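Local structure of early 35 kDa protein (1P35) at residues M44-S49 / Y148-V153; K227-N232 / A244-T249. The protein blocks host-cell apoptosis during baculovirus infection by inhibiting proteases of the caspase family, and also suppresses the antiviral RNA interference response of the host. All blocks are in the same frame, centred on the assembly; numbering follows the deposited sequence.

Contact 1 (M44-S49 / Y148-V153); sequences MMFNIS and YVAVCV
Strands 44-48 and 148-153 pair antiparallel in the buried beta core of P35, from M44 opposite C152 to I48 opposite Y148. Their short axes approach to 4.5 Å, with 150° between the N-to-C directions. Each strand has a further neighbour: strand 98-106 is bonded along the other side of 148-153, and M45 bonds through its backbone to V2 of strand 2-4. Three hydrogen-bonded pairs, M44-C152, F46-A150 and I48-Y148, give six backbone bonds; C152 N to M44 O, at 2.7 Å, is the shortest.

These same residues share one face. The F46 ring extends over A150, whose CB sits over the ring face, 4.0 Å from the centroid of F46, a CH-pi contact made toward the rim. With chi1 at 58°, CG of F46 lies between its own N and carbonyl carbon, and from there the ring spans two partners: CE1 meets A150 CB, while F46 CE2 comes within 3.8 Å of C152 SG in an oblique sulfur-aromatic contact. Y29 stacks on the same ring from a strand outside the pair. Farther along, the side chains of I48 and Y148 cross at about a right angle, with I48 CG1 3.8 Å from Y148 CB.

The other face carries M45, N47, V149 and V151. M45 and V151 run side by side, the thioether SD of M45 lying 4.0 Å from V151 CG2. N47 ND2 reaches V149 CG2 and also bonds to L140 O, which links this face to helix 137-140. Y148 O takes two donors from opposite faces of its carbonyl plane: I48 N stands 54° out of that plane, and N47 ND2, also well out of it, completes the grip on Y148 O at 3.1 Å.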
loop_
_atom_site.group_PDB
_atom_site.type_symbol
_atom_site.label_atom_id
_atom_site.label_comp_id
_atom_site.label_asym_id
_atom_site.label_seq_id
_atom_site.Cartn_x
_atom_site.Cartn_y
_atom_site.Cartn_z
ATOM N N MET A 44 11.500 -18.991 17.000
ATOM C CA MET A 44 10.084 -19.236 16.816
ATOM C C MET A 44 9.951 -20.606 16.152
ATOM O O MET A 44 10.597 -20.875 15.157
ATOM C CB MET A 44 9.451 -18.164 15.934
ATOM C CG MET A 44 7.999 -18.490 15.574
ATOM S SD MET A 44 7.047 -17.192 14.731
ATOM C CE MET A 44 7.871 -17.049 13.114
ATOM N N MET A 45 9.138 -21.480 16.701
ATOM C CA MET A 45 9.027 -22.801 16.101
ATOM C C MET A 45 7.616 -23.198 15.941
ATOM O O MET A 45 6.757 -22.724 16.674
ATOM C CB MET A 45 9.739 -23.825 16.966
ATOM C CG MET A 45 11.158 -23.386 17.421
ATOM S SD MET A 45 12.022 -24.865 17.935
ATOM C CE MET A 45 13.307 -24.102 19.025
ATOM N N PHE A 46 7.331 -24.053 14.971
ATOM C CA PHE A 46 5.944 -24.460 14.851
ATOM C C PHE A 46 5.846 -25.671 13.953
ATOM O O PHE A 46 6.751 -25.974 13.140
ATOM C CB PHE A 46 5.084 -23.270 14.342
ATOM C CG PHE A 46 5.540 -22.686 12.993
ATOM C CD1 PHE A 46 5.217 -23.328 11.785
ATOM C CD2 PHE A 46 6.271 -21.480 12.940
ATOM C CE1 PHE A 46 5.596 -22.793 10.544
ATOM C CE2 PHE A 46 6.668 -20.925 11.702
ATOM C CZ PHE A 46 6.323 -21.588 10.492
ATOM N N ASN A 47 4.742 -26.370 14.108
ATOM C CA ASN A 47 4.499 -27.566 13.339
ATOM C C ASN A 47 4.084 -27.306 11.893
ATOM O O ASN A 47 3.409 -26.302 11.592
ATOM C CB ASN A 47 3.416 -28.403 14.042
ATOM C CG ASN A 47 3.911 -29.072 15.313
ATOM O OD1 ASN A 47 3.194 -29.143 16.328
ATOM N ND2 ASN A 47 5.122 -29.602 15.258
ATOM N N ILE A 48 4.537 -28.195 11.011
ATOM C CA ILE A 48 4.167 -28.185 9.601
ATOM C C ILE A 48 3.929 -29.668 9.231
ATOM O O ILE A 48 4.404 -30.563 9.929
ATOM C CB ILE A 48 5.242 -27.484 8.689
ATOM C CG1 ILE A 48 6.622 -28.100 8.893
ATOM C CG2 ILE A 48 5.247 -25.953 8.954
ATOM C CD1 ILE A 48 7.687 -27.449 8.025
ATOM N N SER A 49 3.177 -29.937 8.168
ATOM C CA SER A 49 2.866 -31.323 7.815
ATOM C C SER A 49 3.964 -32.102 7.028
ATOM O O SER A 49 3.789 -33.264 6.713
ATOM C CB SER A 49 1.556 -31.356 7.039
ATOM O OG SER A 49 1.664 -30.579 5.860
ATOM N N TYR A 148 6.317 -32.251 11.107
ATOM C CA TYR A 148 7.660 -31.672 11.228
ATOM C C TYR A 148 7.678 -30.382 12.037
ATOM O O TYR A 148 6.637 -29.931 12.525
ATOM C CB TYR A 148 8.275 -31.429 9.848
ATOM C CG TYR A 148 8.679 -32.710 9.147
ATOM C CD1 TYR A 148 7.708 -33.631 8.731
ATOM C CD2 TYR A 148 10.020 -33.020 8.942
ATOM C CE1 TYR A 148 8.056 -34.824 8.134
ATOM C CE2 TYR A 148 10.385 -34.224 8.343
ATOM C CZ TYR A 148 9.384 -35.125 7.944
ATOM O OH TYR A 148 9.704 -36.321 7.380
ATOM N N VAL A 149 8.855 -29.779 12.165
ATOM C CA VAL A 149 8.975 -28.546 12.939
ATOM C C VAL A 149 9.843 -27.513 12.247
ATOM O O VAL A 149 11.010 -27.785 11.957
ATOM C CB VAL A 149 9.611 -28.778 14.324
ATOM C CG1 VAL A 149 9.782 -27.429 15.030
ATOM C CG2 VAL A 149 8.751 -29.727 15.185
ATOM N N ALA A 150 9.272 -26.341 11.977
ATOM C CA ALA A 150 10.022 -25.260 11.340
ATOM C C ALA A 150 10.679 -24.493 12.478
ATOM O O ALA A 150 9.988 -24.108 13.420
ATOM C CB ALA A 150 9.064 -24.321 10.525
ATOM N N VAL A 151 12.000 -24.268 12.386
ATOM C CA VAL A 151 12.746 -23.563 13.447
ATOM C C VAL A 151 13.163 -22.233 12.832
ATOM O O VAL A 151 13.939 -22.198 11.877
ATOM C CB VAL A 151 13.989 -24.382 13.854
ATOM C CG1 VAL A 151 14.783 -23.634 14.911
ATOM C CG2 VAL A 151 13.565 -25.807 14.335
ATOM N N CYS A 152 12.623 -21.144 13.356
ATOM C CA CYS A 152 12.873 -19.824 12.793
ATOM C C CYS A 152 13.703 -18.942 13.718
ATOM O O CYS A 152 13.299 -18.702 14.845
ATOM C CB CYS A 152 11.518 -19.231 12.482
ATOM S SG CYS A 152 10.479 -20.509 11.538
ATOM N N VAL A 153 14.866 -18.474 13.257
ATOM C CA VAL A 153 15.735 -17.678 14.131
ATOM C C VAL A 153 15.748 -16.222 13.724
ATOM O O VAL A 153 15.847 -15.904 12.557
ATOM C CB VAL A 153 17.219 -18.167 14.156
ATOM C CG1 VAL A 153 18.006 -17.324 15.170
ATOM C CG2 VAL A 153 17.311 -19.661 14.538
#

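Contact 2 (K227-N232 / A244-T249); sequences KVLYYN and ALEFTT
This is the open end of a beta hairpin, in which strand 238-249 returns antiparallel along strand 227-234. Two hydrogen-bonded pairs, K227-E246 and L229-A244, supply four backbone bonds, among them K227 N to E246 O at 2.9 Å. The short axes make an angle of 131°. Strand 259-271 flanks strand 238-249 on its other side, while K227 and V228 are exposed.

On the face bearing L229, A244 and E246, the side chains of Y231 and E246 approach from opposite directions. The carboxylate meets the phenol at its edge, with the two planes only 15° apart. Y231 OH donates to E246 OE2, though the modelled 2.4 Å is unusually short and doubtful as an exact length. E246 is extended beyond CG, which carries its carboxylate across the strand gap. There the L229 side chain crosses that of E246 at about a right angle, its CD2 3.5 Å from E246 OE2. K262 lies against the Y231 ring as a cation-pi partner, and Y242 stacks on it.

K227 NZ is 5.1 Å from E246 OE1, not in contact, though the opposite charges may favour each other; E246 OE1 also has a long, weak ion pair with R79. On the other face, V228 CG2 touches L245 CD1 at 4.0 Å.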
loop_
_atom_site.group_PDB
_atom_site.type_symbol
_atom_site.label_atom_id
_atom_site.label_comp_id
_atom_site.label_asym_id
_atom_site.label_seq_id
_atom_site.Cartn_x
_atom_site.Cartn_y
_atom_site.Cartn_z
ATOM N N LYS A 227 -24.117 -7.448 22.602
ATOM C CA LYS A 227 -24.265 -8.886 22.761
ATOM C C LYS A 227 -23.347 -9.576 21.725
ATOM O O LYS A 227 -23.115 -9.070 20.647
ATOM C CB LYS A 227 -25.738 -9.282 22.533
ATOM C CG LYS A 227 -26.301 -8.852 21.171
ATOM C CD LYS A 227 -27.796 -9.151 20.975
ATOM C CE LYS A 227 -28.351 -8.438 19.723
ATOM N NZ LYS A 227 -28.209 -6.924 19.820
ATOM N N VAL A 228 -22.809 -10.723 22.070
ATOM C CA VAL A 228 -21.984 -11.451 21.138
ATOM C C VAL A 228 -22.846 -12.541 20.520
ATOM O O VAL A 228 -23.518 -13.288 21.252
ATOM C CB VAL A 228 -20.811 -12.051 21.886
ATOM C CG1 VAL A 228 -20.128 -13.054 21.017
ATOM C CG2 VAL A 228 -19.841 -10.872 22.304
ATOM N N LEU A 229 -22.897 -12.600 19.191
ATOM C CA LEU A 229 -23.660 -13.644 18.525
ATOM C C LEU A 229 -22.745 -14.633 17.816
ATOM O O LEU A 229 -21.645 -14.275 17.296
ATOM C CB LEU A 229 -24.684 -13.049 17.546
ATOM C CG LEU A 229 -26.034 -12.606 18.186
ATOM C CD1 LEU A 229 -25.783 -11.673 19.338
ATOM C CD2 LEU A 229 -26.919 -11.891 17.149
ATOM N N TYR A 230 -23.200 -15.884 17.817
ATOM C CA TYR A 230 -22.472 -16.990 17.202
ATOM C C TYR A 230 -23.171 -17.438 15.916
ATOM O O TYR A 230 -24.380 -17.727 15.914
ATOM C CB TYR A 230 -22.384 -18.175 18.189
ATOM C CG TYR A 230 -21.805 -19.429 17.553
ATOM C CD1 TYR A 230 -20.466 -19.485 17.122
ATOM C CD2 TYR A 230 -22.613 -20.533 17.316
ATOM C CE1 TYR A 230 -19.965 -20.610 16.482
ATOM C CE2 TYR A 230 -22.123 -21.669 16.672
ATOM C CZ TYR A 230 -20.800 -21.704 16.267
ATOM O OH TYR A 230 -20.307 -22.870 15.766
ATOM N N TYR A 231 -22.402 -17.498 14.833
ATOM C CA TYR A 231 -22.907 -17.905 13.526
ATOM C C TYR A 231 -22.341 -19.186 12.944
ATOM O O TYR A 231 -21.131 -19.424 12.968
ATOM C CB TYR A 231 -22.662 -16.818 12.482
ATOM C CG TYR A 231 -23.466 -15.552 12.664
ATOM C CD1 TYR A 231 -23.024 -14.560 13.531
ATOM C CD2 TYR A 231 -24.725 -15.382 12.035
ATOM C CE1 TYR A 231 -23.785 -13.414 13.807
ATOM C CE2 TYR A 231 -25.525 -14.217 12.300
ATOM C CZ TYR A 231 -25.027 -13.239 13.201
ATOM O OH TYR A 231 -25.724 -12.111 13.504
ATOM N N ASN A 232 -23.231 -20.002 12.391
ATOM C CA ASN A 232 -22.835 -21.224 11.712
ATOM C C ASN A 232 -23.761 -21.213 10.488
ATOM O O ASN A 232 -24.797 -21.882 10.457
ATOM C CB ASN A 232 -23.090 -22.449 12.569
ATOM C CG ASN A 232 -22.371 -23.685 12.048
ATOM O OD1 ASN A 232 -22.155 -23.838 10.828
ATOM N ND2 ASN A 232 -22.006 -24.583 12.959
ATOM N N ALA A 244 -19.692 -12.344 16.199
ATOM C CA ALA A 244 -19.764 -10.942 15.864
ATOM C C ALA A 244 -20.269 -10.190 17.073
ATOM O O ALA A 244 -21.025 -10.731 17.867
ATOM C CB ALA A 244 -20.719 -10.718 14.661
ATOM N N LEU A 245 -19.879 -8.932 17.183
ATOM C CA LEU A 245 -20.292 -8.091 18.275
ATOM C C LEU A 245 -21.422 -7.297 17.666
ATOM O O LEU A 245 -21.259 -6.705 16.575
ATOM C CB LEU A 245 -19.181 -7.143 18.691
ATOM C CG LEU A 245 -19.606 -6.224 19.838
ATOM C CD1 LEU A 245 -19.763 -7.024 21.172
ATOM C CD2 LEU A 245 -18.559 -5.178 20.014
ATOM N N GLU A 246 -22.552 -7.270 18.365
ATOM C CA GLU A 246 -23.721 -6.572 17.852
ATOM C C GLU A 246 -24.410 -5.715 18.889
ATOM O O GLU A 246 -24.397 -6.005 20.067
ATOM C CB GLU A 246 -24.724 -7.583 17.286
ATOM C CG GLU A 246 -24.133 -8.462 16.234
ATOM C CD GLU A 246 -25.185 -9.198 15.457
ATOM O OE1 GLU A 246 -26.312 -8.739 15.500
ATOM O OE2 GLU A 246 -24.886 -10.205 14.791
ATOM N N PHE A 247 -24.985 -4.621 18.430
ATOM C CA PHE A 247 -25.689 -3.741 19.306
ATOM C C PHE A 247 -26.544 -2.813 18.474
ATOM O O PHE A 247 -26.530 -2.895 17.242
ATOM C CB PHE A 247 -24.743 -2.953 20.209
ATOM C CG PHE A 247 -23.721 -2.181 19.477
ATOM C CD1 PHE A 247 -24.007 -0.901 19.024
ATOM C CD2 PHE A 247 -22.480 -2.746 19.183
ATOM C CE1 PHE A 247 -23.067 -0.189 18.278
ATOM C CE2 PHE A 247 -21.549 -2.042 18.449
ATOM C CZ PHE A 247 -21.854 -0.745 17.989
ATOM N N THR A 248 -27.296 -1.951 19.161
ATOM C CA THR A 248 -28.196 -1.004 18.515
ATOM C C THR A 248 -28.040 0.479 18.921
ATOM O O THR A 248 -27.667 0.793 20.046
ATOM C CB THR A 248 -29.660 -1.452 18.749
ATOM O OG1 THR A 248 -29.952 -2.613 17.945
ATOM C CG2 THR A 248 -30.610 -0.349 18.396
ATOM N N THR A 249 -28.281 1.377 17.966
ATOM C CA THR A 249 -28.252 2.834 18.206
ATOM C C THR A 249 -29.402 3.477 17.412
ATOM O O THR A 249 -29.700 3.051 16.293
ATOM C CB THR A 249 -26.924 3.509 17.774
ATOM O OG1 THR A 249 -26.719 3.302 16.376
ATOM C CG2 THR A 249 -25.761 2.967 18.587
#

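From the N terminus, the chain first lays down strand 42-48 and then passes through 98 residues, 38 of them helical, before strand 148-154 returns to close contact 1. The loop it closes contains the helices between residues 62 and 140. Contact 2 opens only afterwards and closes locally, its segments being separated by 11 residues of one hairpin. The two loops are therefore in series, neither enclosing nor crossing the other. Their centres stand 36 Å apart on opposite sides of the chain's centre, and their nearest atoms are about 24 Å apart, so any connection runs indirectly through intervening strands such as 191-199 and 276-282.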